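Local coordinates for glutathione S-transferase (Bombyx mori, PDB 3AY8), which probably transfers glutathione to electrophilic compounds, as expected of a homodimeric glutathione transferase, at residues 33-36 with 37-40; 99-102 with 103-106; 114-117 with 118-122; 156-159 with 160-163; 199-202 with 203-206. All blocks are in the same frame, centred on the assembly; numbering follows the deposited sequence.

From the N terminus, interaction 1 comes first: a beta turn within the loop between strand 30-33 and helix 44-49 in the thioredoxin-like half. The other four belong to the helical half. Interactions 2 and 3 share helix 90-120, one along its buried dimer-facing part and one at its C-terminal end, with centres about 21 Å apart. Interaction 4 starts helix 158-173 and touches interaction 2; interaction 5, on helix 196-213, touches interaction 3. The five follow one another in series, neither nesting nor crossing. Interaction 1 meets interaction 3 where Phe37 CE2 lies 3.6 Å from Phe120 CZ, joining the two halves.

Interaction 1 of 5, residues 33-36 with 37-40; sequences IVNL and FKKE
The flat amide of Asn35 and the ring of Phe37 cross at a steep angle, their planes 64° apart. The amide oxygen approaches the ring obliquely, its tightest side-chain contact being OD1 of Asn35 to CB of Phe37 at 3.1 Å, while an edge-to-face pairing with Phe9 holds the ring. On the other branch of the amide, ND2 of Asn35 lies 4.0 Å from CD of Lys38. With CG opposite the main-chain nitrogen (chi1 -174°), Asn35 brings OD1 back over the turn, 2.8 Å from Phe37 N in a weak, bent bond of the Asx-turn kind. The backbone makes a type I beta turn from Asn35 to Lys38, closed by Lys38 N to Asn35 O at 3.2 Å, the donor standing well above the carbonyl plane. One water donates to both Asn35 O and Lys38 O, bridging the turn. Lys39, bent at its last torsion, returns NZ to 3.4 Å from Leu36 O, a weak bond on the exposed side. The turn follows edge strand 30-33 and precedes helix 44-49; Val34 is hydrogen-bonded through its backbone to His8 of strand 5-8, and Leu36 packs on Phe9.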
loop_
_atom_site.group_PDB
_atom_site.type_symbol
_atom_site.label_atom_id
_atom_site.label_comp_id
_atom_site.label_asym_id
_atom_site.label_seq_id
_atom_site.Cartn_x
_atom_site.Cartn_y
_atom_site.Cartn_z
ATOM N N ILE A 33 16.641 18.078 3.202
ATOM C CA ILE A 33 17.274 16.851 2.749
ATOM C C ILE A 33 17.710 16.031 3.959
ATOM O O ILE A 33 18.376 16.541 4.863
ATOM C CB ILE A 33 18.471 17.123 1.792
ATOM C CG1 ILE A 33 18.020 17.909 0.541
ATOM C CG2 ILE A 33 19.180 15.820 1.413
ATOM C CD1 ILE A 33 16.945 17.178 -0.335
ATOM N N VAL A 34 17.302 14.767 3.976
ATOM C CA VAL A 34 17.603 13.852 5.071
ATOM C C VAL A 34 18.379 12.690 4.465
ATOM O O VAL A 34 17.816 11.869 3.743
ATOM C CB VAL A 34 16.296 13.357 5.774
ATOM C CG1 VAL A 34 16.600 12.379 6.907
ATOM C CG2 VAL A 34 15.489 14.537 6.310
ATOM N N ASN A 35 19.680 12.641 4.735
ATOM C CA ASN A 35 20.515 11.563 4.223
ATOM C C ASN A 35 20.386 10.323 5.105
ATOM O O ASN A 35 21.050 10.205 6.137
ATOM C CB ASN A 35 21.976 12.012 4.107
ATOM C CG ASN A 35 22.860 10.969 3.448
ATOM O OD1 ASN A 35 22.463 9.815 3.265
ATOM N ND2 ASN A 35 24.072 11.372 3.087
ATOM N N LEU A 36 19.528 9.397 4.690
ATOM C CA LEU A 36 19.351 8.152 5.431
ATOM C C LEU A 36 20.577 7.228 5.382
ATOM O O LEU A 36 20.750 6.385 6.263
ATOM C CB LEU A 36 18.071 7.424 5.004
ATOM C CG LEU A 36 16.741 8.069 5.419
ATOM C CD1 LEU A 36 15.593 7.112 5.138
ATOM C CD2 LEU A 36 16.723 8.506 6.892
ATOM N N PHE A 37 21.439 7.408 4.382
ATOM C CA PHE A 37 22.705 6.664 4.328
ATOM C C PHE A 37 23.677 7.023 5.469
ATOM O O PHE A 37 24.556 6.224 5.807
ATOM C CB PHE A 37 23.406 6.840 2.976
ATOM C CG PHE A 37 22.756 6.094 1.840
ATOM C CD1 PHE A 37 23.049 6.435 0.521
ATOM C CD2 PHE A 37 21.851 5.060 2.082
ATOM C CE1 PHE A 37 22.460 5.756 -0.541
ATOM C CE2 PHE A 37 21.252 4.375 1.022
ATOM C CZ PHE A 37 21.559 4.724 -0.292
ATOM N N LYS A 38 23.520 8.213 6.053
ATOM C CA LYS A 38 24.399 8.663 7.142
ATOM C C LYS A 38 23.652 9.085 8.419
ATOM O O LYS A 38 23.490 10.274 8.699
ATOM C CB LYS A 38 25.369 9.744 6.649
ATOM C CG LYS A 38 26.660 9.143 6.108
ATOM C CD LYS A 38 27.275 9.946 4.977
ATOM C CE LYS A 38 28.444 9.172 4.371
ATOM N NZ LYS A 38 29.092 9.884 3.235
ATOM N N LYS A 39 23.230 8.085 9.196
ATOM C CA LYS A 39 22.386 8.278 10.382
ATOM C C LYS A 39 23.015 9.110 11.505
ATOM O O LYS A 39 22.298 9.798 12.237
ATOM C CB LYS A 39 21.915 6.932 10.949
ATOM C CG LYS A 39 21.244 6.011 9.942
ATOM C CD LYS A 39 21.003 4.631 10.545
ATOM C CE LYS A 39 20.871 3.552 9.472
ATOM N NZ LYS A 39 19.830 3.878 8.446
ATOM N N GLU A 40 24.339 9.054 11.654
ATOM C CA GLU A 40 24.996 9.819 12.719
ATOM C C GLU A 40 25.046 11.316 12.395
ATOM O O GLU A 40 25.231 12.148 13.286
ATOM C CB GLU A 40 26.389 9.259 13.041
ATOM C CG GLU A 40 26.731 9.329 14.534
ATOM C CD GLU A 40 27.858 8.382 14.954
ATOM O OE1 GLU A 40 27.829 7.190 14.571
ATOM O OE2 GLU A 40 28.767 8.828 15.684
HETATM O O HOH W 1 22.718 12.464 7.419
#

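Interaction 2 of 5, residues 99-102 with 103-106; sequences RLYF and DSAS
Tyr101 O is the tightly held point of this helical turn: Ala105 N donates to it across 2.7 Å, nearly along the C=O axis, and Ser104 OG lies 3.0 Å from the same Tyr101 O. The hydroxyl comes back to the preceding turn because chi1 of 74° sets OG between the main-chain nitrogen and the carbonyl carbon. Ser104 OG also hydrogen-bonds to Ser104 OG of the second subunit. Ser104 N to Leu100 O, at 3.0 Å, and Asp103 N to Arg99 O, at 2.9 Å, continue the regular helical pattern. This is the middle of helix 90-120, the first long helix of the all-helical C-terminal half of the glutathione transferase fold, and one flank of it forms part of the dimer interface: the Tyr101 ring stacks on Tyr101 of the second subunit. Another flank faces inward, where the Asp103 carboxylate, directed away from the turn, is bound by Arg69 in a salt bridge and by Ser166 OG. The side chains are looser toward Ser106, which is partly exposed, where the helix widens into a pi-type turn. There Ser106 N still reaches Phe102 O at 3.0 Å, but with a less straight N-H...O angle of 144°. Between side chains, this end offers an oblique approach, CD1 of Phe102 to CB of Ser106 at 4.1 Å, the Phe102 ring being engaged instead by Phe144 in an edge-to-face pair.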
loop_
_atom_site.group_PDB
_atom_site.type_symbol
_atom_site.label_atom_id
_atom_site.label_comp_id
_atom_site.label_asym_id
_atom_site.label_seq_id
_atom_site.Cartn_x
_atom_site.Cartn_y
_atom_site.Cartn_z
ATOM N N ARG A 99 -4.876 2.667 -7.892
ATOM C CA ARG A 99 -3.524 2.666 -8.455
ATOM C C ARG A 99 -2.463 2.996 -7.394
ATOM O O ARG A 99 -1.356 2.465 -7.445
ATOM C CB ARG A 99 -3.387 3.636 -9.652
ATOM C CG ARG A 99 -4.439 3.485 -10.743
ATOM C CD ARG A 99 -4.573 2.101 -11.333
ATOM N NE ARG A 99 -5.122 2.178 -12.691
ATOM C CZ ARG A 99 -6.035 1.358 -13.206
ATOM N NH1 ARG A 99 -6.544 0.376 -12.490
ATOM N NH2 ARG A 99 -6.438 1.526 -14.457
ATOM N N LEU A 100 -2.804 3.874 -6.452
ATOM C CA LEU A 100 -1.898 4.196 -5.341
ATOM C C LEU A 100 -1.637 2.974 -4.483
ATOM O O LEU A 100 -0.489 2.696 -4.149
ATOM C CB LEU A 100 -2.426 5.366 -4.488
ATOM C CG LEU A 100 -2.389 6.749 -5.165
ATOM C CD1 LEU A 100 -3.220 7.790 -4.383
ATOM C CD2 LEU A 100 -0.935 7.235 -5.362
ATOM N N TYR A 101 -2.689 2.229 -4.138
ATOM C CA TYR A 101 -2.505 0.999 -3.366
ATOM C C TYR A 101 -1.762 -0.056 -4.164
ATOM O O TYR A 101 -0.957 -0.781 -3.607
ATOM C CB TYR A 101 -3.831 0.450 -2.795
ATOM C CG TYR A 101 -4.319 1.289 -1.632
ATOM C CD1 TYR A 101 -3.658 1.272 -0.398
ATOM C CD2 TYR A 101 -5.415 2.132 -1.780
ATOM C CE1 TYR A 101 -4.102 2.073 0.663
ATOM C CE2 TYR A 101 -5.850 2.928 -0.738
ATOM C CZ TYR A 101 -5.195 2.897 0.474
ATOM O OH TYR A 101 -5.660 3.705 1.491
ATOM N N PHE A 102 -1.998 -0.107 -5.475
ATOM C CA PHE A 102 -1.178 -0.945 -6.365
ATOM C C PHE A 102 0.308 -0.561 -6.285
ATOM O O PHE A 102 1.165 -1.433 -6.187
ATOM C CB PHE A 102 -1.728 -0.877 -7.795
ATOM C CG PHE A 102 -0.819 -1.464 -8.839
ATOM C CD1 PHE A 102 -0.880 -2.824 -9.156
ATOM C CD2 PHE A 102 0.091 -0.657 -9.516
ATOM C CE1 PHE A 102 -0.037 -3.359 -10.127
ATOM C CE2 PHE A 102 0.939 -1.194 -10.509
ATOM C CZ PHE A 102 0.867 -2.532 -10.814
ATOM N N ASP A 103 0.615 0.741 -6.311
ATOM C CA ASP A 103 1.992 1.202 -6.142
ATOM C C ASP A 103 2.581 0.703 -4.803
ATOM O O ASP A 103 3.698 0.185 -4.757
ATOM C CB ASP A 103 2.078 2.739 -6.202
ATOM C CG ASP A 103 3.508 3.241 -6.143
ATOM O OD1 ASP A 103 4.302 2.886 -7.041
ATOM O OD2 ASP A 103 3.850 3.980 -5.199
ATOM N N SER A 104 1.810 0.859 -3.727
ATOM C CA SER A 104 2.292 0.597 -2.373
ATOM C C SER A 104 2.362 -0.883 -2.025
ATOM O O SER A 104 3.259 -1.292 -1.291
ATOM C CB SER A 104 1.401 1.313 -1.346
ATOM O OG SER A 104 0.155 0.652 -1.209
ATOM N N ALA A 105 1.411 -1.674 -2.532
ATOM C CA ALA A 105 1.295 -3.094 -2.163
ATOM C C ALA A 105 1.949 -4.069 -3.140
ATOM O O ALA A 105 2.228 -5.216 -2.770
ATOM C CB ALA A 105 -0.184 -3.478 -1.969
ATOM N N SER A 106 2.146 -3.647 -4.392
ATOM C CA SER A 106 2.679 -4.558 -5.423
ATOM C C SER A 106 3.950 -4.019 -6.067
ATOM O O SER A 106 4.982 -4.682 -6.062
ATOM C CB SER A 106 1.635 -4.818 -6.532
ATOM O OG SER A 106 0.504 -5.467 -6.003
#

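Interaction 3 of 5, residues 114-117 with 118-122; sequences ICFP and ILFLG
The rings of Phe116 and Phe120, one helical turn apart, form the apolar centre, with centroids 5.1 Å apart and planes 59° to each other, which is neither a stack nor an edge-to-face pair. One corner of the second ring does the touching: CD2 of Phe120 sits over a face of Phe116, offset toward the rim, 3.5 Å from Phe116 CE1. Phe116 extends to meet it because CG lies opposite the main-chain nitrogen (chi1 -178°). Leu121 adds its branch, with CG 3.9 Å from CE2 of Phe116, and its CD1 also touches CB of Pro117 at 4.1 Å. Replacing Phe116 by an alanine would probably take away the surface that Phe120 and Leu121 share, opening a gap beside the Phe120 ring, which also touches Phe37. Farther out, Ile118 lays CD1 against Ile114 CG2 at 4.2 Å, while Cys115 and Leu119 face helix 196-213.

At the polar edge, Leu119 N to Cys115 O (2.9 Å) and Phe120 N to Phe116 O (3.0 Å) are regular, but Leu121 N approaches Pro117 O from above its carbonyl plane, as the chain leaves helix 90-120. The nitrogen of Pro117, lacking a hydrogen, kinks the helix, and Gly122 has a positive phi. Ile118 O is taken by Asn213 ND2 of helix 196-213. Between the two segments, then, side chains meet through apolar contacts and the hydrogen bonds are main-chain.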
loop_
_atom_site.group_PDB
_atom_site.type_symbol
_atom_site.label_atom_id
_atom_site.label_comp_id
_atom_site.label_asym_id
_atom_site.label_seq_id
_atom_site.Cartn_x
_atom_site.Cartn_y
_atom_site.Cartn_z
ATOM N N ILE A 114 13.898 -6.669 -4.499
ATOM C CA ILE A 114 15.124 -6.810 -5.288
ATOM C C ILE A 114 16.255 -5.911 -4.771
ATOM O O ILE A 114 17.369 -6.385 -4.513
ATOM C CB ILE A 114 14.844 -6.518 -6.779
ATOM C CG1 ILE A 114 13.959 -7.620 -7.368
ATOM C CG2 ILE A 114 16.162 -6.351 -7.600
ATOM C CD1 ILE A 114 13.145 -7.172 -8.586
ATOM N N CYS A 115 15.966 -4.624 -4.594
ATOM C CA CYS A 115 17.027 -3.638 -4.355
ATOM C C CYS A 115 17.553 -3.527 -2.926
ATOM O O CYS A 115 18.745 -3.291 -2.738
ATOM C CB CYS A 115 16.620 -2.259 -4.873
ATOM S SG CYS A 115 16.292 -2.242 -6.641
ATOM N N PHE A 116 16.681 -3.676 -1.933
ATOM C CA PHE A 116 17.086 -3.539 -0.534
ATOM C C PHE A 116 18.170 -4.549 -0.108
ATOM O O PHE A 116 19.136 -4.172 0.562
ATOM C CB PHE A 116 15.869 -3.627 0.394
ATOM C CG PHE A 116 16.198 -3.450 1.851
ATOM C CD1 PHE A 116 16.087 -2.194 2.455
ATOM C CD2 PHE A 116 16.611 -4.536 2.625
ATOM C CE1 PHE A 116 16.388 -2.019 3.804
ATOM C CE2 PHE A 116 16.925 -4.373 3.977
ATOM C CZ PHE A 116 16.809 -3.112 4.567
ATOM N N PRO A 117 18.013 -5.837 -0.468
ATOM C CA PRO A 117 19.057 -6.772 -0.051
ATOM C C PRO A 117 20.382 -6.546 -0.771
ATOM O O PRO A 117 21.440 -6.884 -0.222
ATOM C CB PRO A 117 18.469 -8.136 -0.424
ATOM C CG PRO A 117 16.989 -7.907 -0.422
ATOM C CD PRO A 117 16.840 -6.552 -1.005
ATOM N N ILE A 118 20.316 -5.995 -1.985
ATOM C CA ILE A 118 21.505 -5.680 -2.777
ATOM C C ILE A 118 22.236 -4.468 -2.181
ATOM O O ILE A 118 23.467 -4.442 -2.136
ATOM C CB ILE A 118 21.154 -5.424 -4.274
ATOM C CG1 ILE A 118 20.752 -6.728 -4.960
ATOM C CG2 ILE A 118 22.312 -4.758 -5.019
ATOM C CD1 ILE A 118 20.217 -6.553 -6.381
ATOM N N LEU A 119 21.471 -3.470 -1.738
ATOM C CA LEU A 119 22.053 -2.260 -1.155
ATOM C C LEU A 119 22.651 -2.512 0.225
ATOM O O LEU A 119 23.720 -1.993 0.534
ATOM C CB LEU A 119 21.009 -1.137 -1.040
ATOM C CG LEU A 119 20.488 -0.434 -2.292
ATOM C CD1 LEU A 119 19.132 0.225 -2.028
ATOM C CD2 LEU A 119 21.495 0.594 -2.802
ATOM N N PHE A 120 21.959 -3.308 1.038
ATOM C CA PHE A 120 22.237 -3.371 2.474
ATOM C C PHE A 120 22.580 -4.744 3.034
ATOM O O PHE A 120 23.236 -4.829 4.069
ATOM C CB PHE A 120 21.060 -2.801 3.276
ATOM C CG PHE A 120 20.727 -1.374 2.948
ATOM C CD1 PHE A 120 21.664 -0.358 3.143
ATOM C CD2 PHE A 120 19.470 -1.043 2.459
ATOM C CE1 PHE A 120 21.352 0.969 2.843
ATOM C CE2 PHE A 120 19.144 0.284 2.163
ATOM C CZ PHE A 120 20.089 1.291 2.351
ATOM N N LEU A 121 22.138 -5.810 2.376
ATOM C CA LEU A 121 22.219 -7.143 2.986
ATOM C C LEU A 121 23.213 -8.079 2.313
ATOM O O LEU A 121 23.188 -9.286 2.552
ATOM C CB LEU A 121 20.838 -7.806 3.049
ATOM C CG LEU A 121 19.654 -7.091 3.709
ATOM C CD1 LEU A 121 18.431 -8.003 3.692
ATOM C CD2 LEU A 121 19.967 -6.653 5.137
ATOM N N GLY A 122 24.085 -7.528 1.473
ATOM C CA GLY A 122 25.132 -8.323 0.849
ATOM C C GLY A 122 24.721 -9.119 -0.377
ATOM O O GLY A 122 25.490 -9.957 -0.853
#

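Interaction 4 of 5, residues 156-159 with 160-163; sequences PTIA and DTSI
The backbone passes from an extended Thr157 (psi 176°) into helix 158-173, whose first regular bonds run from Ser162 N to Ile158 O and, at 3.0 Å, from Ile163 N to Ala159 O. Thr157 occupies the N-cap, and with Asp160 it forms a capping box. OD2 of Asp160, through its anti lone pair, accepts from Thr157 N at 2.8 Å in a fairly straight bond (158°). Thr157 OG1 in turn accepts from Ala159 N at 3.3 Å, so each end of the box covers a backbone N-H that the first turn could not satisfy itself. The two side chains are also joined by a water, which accepts from Thr157 OG1 and donates to Asp160 OD2 at 2.6 Å. The other carboxylate oxygen, OD1, is bound by Val151 N and Trp186 NE1. An alanine in place of Asp160 would probably leave Thr157 N, Val151 N and the Trp186 indole N-H without this acceptor, and the helix start free to fray. Thr161 OG1 donates to Ile158 O across 2.9 Å, from the same face as Ser162 N; chi1 of 47° sets it between the main-chain nitrogen and the carbonyl carbon, turned back to that oxygen.

Neighbouring helices enclose this start: Ile158 packs on Ala72 and Cys73 of helix 68-79, Thr161 on Leu20 and Ala21 of helix 13-25, and Ile163 on Leu107 of helix 90-120.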
loop_
_atom_site.group_PDB
_atom_site.type_symbol
_atom_site.label_atom_id
_atom_site.label_comp_id
_atom_site.label_asym_id
_atom_site.label_seq_id
_atom_site.Cartn_x
_atom_site.Cartn_y
_atom_site.Cartn_z
ATOM N N PRO A 156 -3.134 13.212 -16.260
ATOM C CA PRO A 156 -2.249 12.745 -15.185
ATOM C C PRO A 156 -2.849 12.987 -13.798
ATOM O O PRO A 156 -3.618 13.924 -13.614
ATOM C CB PRO A 156 -0.957 13.546 -15.392
ATOM C CG PRO A 156 -1.341 14.732 -16.229
ATOM C CD PRO A 156 -2.564 14.349 -17.014
ATOM N N THR A 157 -2.540 12.110 -12.846
ATOM C CA THR A 157 -3.051 12.248 -11.482
ATOM C C THR A 157 -1.890 11.979 -10.541
ATOM O O THR A 157 -0.792 11.644 -11.004
ATOM C CB THR A 157 -4.207 11.255 -11.193
ATOM O OG1 THR A 157 -3.740 9.908 -11.369
ATOM C CG2 THR A 157 -5.412 11.503 -12.142
ATOM N N ILE A 158 -2.111 12.129 -9.234
ATOM C CA ILE A 158 -1.101 11.725 -8.261
ATOM C C ILE A 158 -0.766 10.227 -8.322
ATOM O O ILE A 158 0.268 9.815 -7.809
ATOM C CB ILE A 158 -1.435 12.142 -6.792
ATOM C CG1 ILE A 158 -2.707 11.462 -6.282
ATOM C CG2 ILE A 158 -1.508 13.673 -6.650
ATOM C CD1 ILE A 158 -2.935 11.696 -4.777
ATOM N N ALA A 159 -1.632 9.413 -8.923
ATOM C CA ALA A 159 -1.271 7.998 -9.155
ATOM C C ALA A 159 -0.066 7.909 -10.120
ATOM O O ALA A 159 0.826 7.078 -9.947
ATOM C CB ALA A 159 -2.459 7.217 -9.684
ATOM N N ASP A 160 -0.011 8.803 -11.101
ATOM C CA ASP A 160 1.149 8.844 -12.014
ATOM C C ASP A 160 2.425 9.316 -11.346
ATOM O O ASP A 160 3.479 8.768 -11.616
ATOM C CB ASP A 160 0.870 9.700 -13.249
ATOM C CG ASP A 160 -0.318 9.200 -14.036
ATOM O OD1 ASP A 160 -0.152 8.221 -14.806
ATOM O OD2 ASP A 160 -1.404 9.792 -13.885
ATOM N N THR A 161 2.346 10.328 -10.484
ATOM C CA THR A 161 3.553 10.787 -9.792
ATOM C C THR A 161 4.162 9.686 -8.906
ATOM O O THR A 161 5.371 9.483 -8.922
ATOM C CB THR A 161 3.338 12.111 -9.034
ATOM O OG1 THR A 161 2.138 12.040 -8.269
ATOM C CG2 THR A 161 3.217 13.282 -10.042
ATOM N N SER A 162 3.321 8.952 -8.170
ATOM C CA SER A 162 3.808 7.867 -7.311
ATOM C C SER A 162 4.380 6.697 -8.121
ATOM O O SER A 162 5.475 6.203 -7.835
ATOM C CB SER A 162 2.683 7.371 -6.390
ATOM O OG SER A 162 2.420 8.330 -5.367
ATOM N N ILE A 163 3.626 6.246 -9.122
ATOM C CA ILE A 163 4.049 5.114 -9.944
ATOM C C ILE A 163 5.275 5.483 -10.804
ATOM O O ILE A 163 6.164 4.668 -10.995
ATOM C CB ILE A 163 2.859 4.538 -10.768
ATOM C CG1 ILE A 163 1.798 3.972 -9.798
ATOM C CG2 ILE A 163 3.320 3.441 -11.712
ATOM C CD1 ILE A 163 0.509 3.423 -10.475
HETATM O O HOH W 2 -3.892 9.173 -14.138
#

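Interaction 5 of 5, residues 199-202 with 203-206; sequences NEDG and ARTF
Helix 196-213, the last helix of the glutathione transferase C-terminal domain, carries an i to i+3 salt bridge on its exposed side, between Asp201 and Arg204. The two side chains run side by side, and OD1 of Asp201 is 2.5 Å from NH1 of Arg204, so short that its exact length deserves little weight. Carboxylate and guanidinium planes stand 86° apart, and one oxygen meets one nitrogen rather than two pairing with two. Arg204 reaches this position by a bend at chi3 (47°), which folds the guanidinium back over the turn so that Glu200 O lies over one of its faces, toward the rim. Glu200 itself directs its OE2 to the hydroxyl of Tyr164, and Asn199 holds Arg16 and Ser168, so the buried side of the turn is tied to helices 13-25 and 158-173. The backbone is regular: Ala203 N to Asn199 O at 2.9 Å, Arg204 N to Glu200 O at 2.9 Å and Phe206 N to Gly202 O at 3.0 Å. Asp201 O also receives Thr205 N, while OG1 of Thr205 lies 3.1 Å from the same Asp201 O.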
loop_
_atom_site.group_PDB
_atom_site.type_symbol
_atom_site.label_atom_id
_atom_site.label_comp_id
_atom_site.label_asym_id
_atom_site.label_seq_id
_atom_site.Cartn_x
_atom_site.Cartn_y
_atom_site.Cartn_z
ATOM N N ASN A 199 13.249 14.309 -10.136
ATOM C CA ASN A 199 13.031 12.888 -9.842
ATOM C C ASN A 199 14.071 11.985 -10.494
ATOM O O ASN A 199 14.614 11.081 -9.851
ATOM C CB ASN A 199 11.641 12.440 -10.275
ATOM C CG ASN A 199 11.476 10.940 -10.166
ATOM O OD1 ASN A 199 11.393 10.401 -9.076
ATOM N ND2 ASN A 199 11.508 10.259 -11.299
ATOM N N GLU A 200 14.341 12.232 -11.773
ATOM C CA GLU A 200 15.308 11.426 -12.532
ATOM C C GLU A 200 16.700 11.435 -11.909
ATOM O O GLU A 200 17.405 10.411 -11.911
ATOM C CB GLU A 200 15.371 11.906 -13.988
ATOM C CG GLU A 200 14.116 11.597 -14.805
ATOM C CD GLU A 200 13.928 10.100 -15.060
ATOM O OE1 GLU A 200 14.934 9.365 -15.045
ATOM O OE2 GLU A 200 12.781 9.655 -15.275
ATOM N N ASP A 201 17.100 12.580 -11.353
ATOM C CA ASP A 201 18.418 12.691 -10.709
ATOM C C ASP A 201 18.509 11.818 -9.462
ATOM O O ASP A 201 19.518 11.133 -9.251
ATOM C CB ASP A 201 18.744 14.154 -10.363
ATOM C CG ASP A 201 19.124 14.967 -11.584
ATOM O OD1 ASP A 201 19.819 14.425 -12.469
ATOM O OD2 ASP A 201 18.720 16.144 -11.675
ATOM N N GLY A 202 17.467 11.847 -8.627
ATOM C CA GLY A 202 17.430 10.993 -7.430
ATOM C C GLY A 202 17.349 9.507 -7.779
ATOM O O GLY A 202 17.992 8.668 -7.133
ATOM N N ALA A 203 16.539 9.183 -8.786
ATOM C CA ALA A 203 16.426 7.805 -9.281
ATOM C C ALA A 203 17.782 7.284 -9.772
ATOM O O ALA A 203 18.155 6.154 -9.483
ATOM C CB ALA A 203 15.365 7.713 -10.397
ATOM N N ARG A 204 18.523 8.129 -10.489
ATOM C CA ARG A 204 19.858 7.770 -10.963
ATOM C C ARG A 204 20.818 7.496 -9.812
ATOM O O ARG A 204 21.614 6.571 -9.894
ATOM C CB ARG A 204 20.427 8.834 -11.904
ATOM C CG ARG A 204 21.599 8.317 -12.777
ATOM C CD ARG A 204 21.716 9.100 -14.088
ATOM N NE ARG A 204 21.650 10.531 -13.827
ATOM C CZ ARG A 204 20.656 11.333 -14.193
ATOM N NH1 ARG A 204 20.714 12.610 -13.864
ATOM N NH2 ARG A 204 19.622 10.876 -14.891
ATOM N N THR A 205 20.734 8.277 -8.734
ATOM C CA THR A 205 21.552 8.008 -7.551
ATOM C C THR A 205 21.165 6.647 -6.954
ATOM O O THR A 205 22.038 5.863 -6.609
ATOM C CB THR A 205 21.409 9.110 -6.473
ATOM O OG1 THR A 205 21.628 10.388 -7.060
ATOM C CG2 THR A 205 22.420 8.923 -5.367
ATOM N N PHE A 206 19.860 6.379 -6.846
ATOM C CA PHE A 206 19.359 5.074 -6.370
ATOM C C PHE A 206 19.907 3.966 -7.272
ATOM O O PHE A 206 20.502 2.997 -6.786
ATOM C CB PHE A 206 17.816 5.044 -6.351
ATOM C CG PHE A 206 17.220 3.684 -6.034
ATOM C CD1 PHE A 206 17.056 3.269 -4.705
ATOM C CD2 PHE A 206 16.799 2.829 -7.062
ATOM C CE1 PHE A 206 16.482 2.011 -4.403
ATOM C CE2 PHE A 206 16.236 1.575 -6.779
ATOM C CZ PHE A 206 16.081 1.160 -5.452
#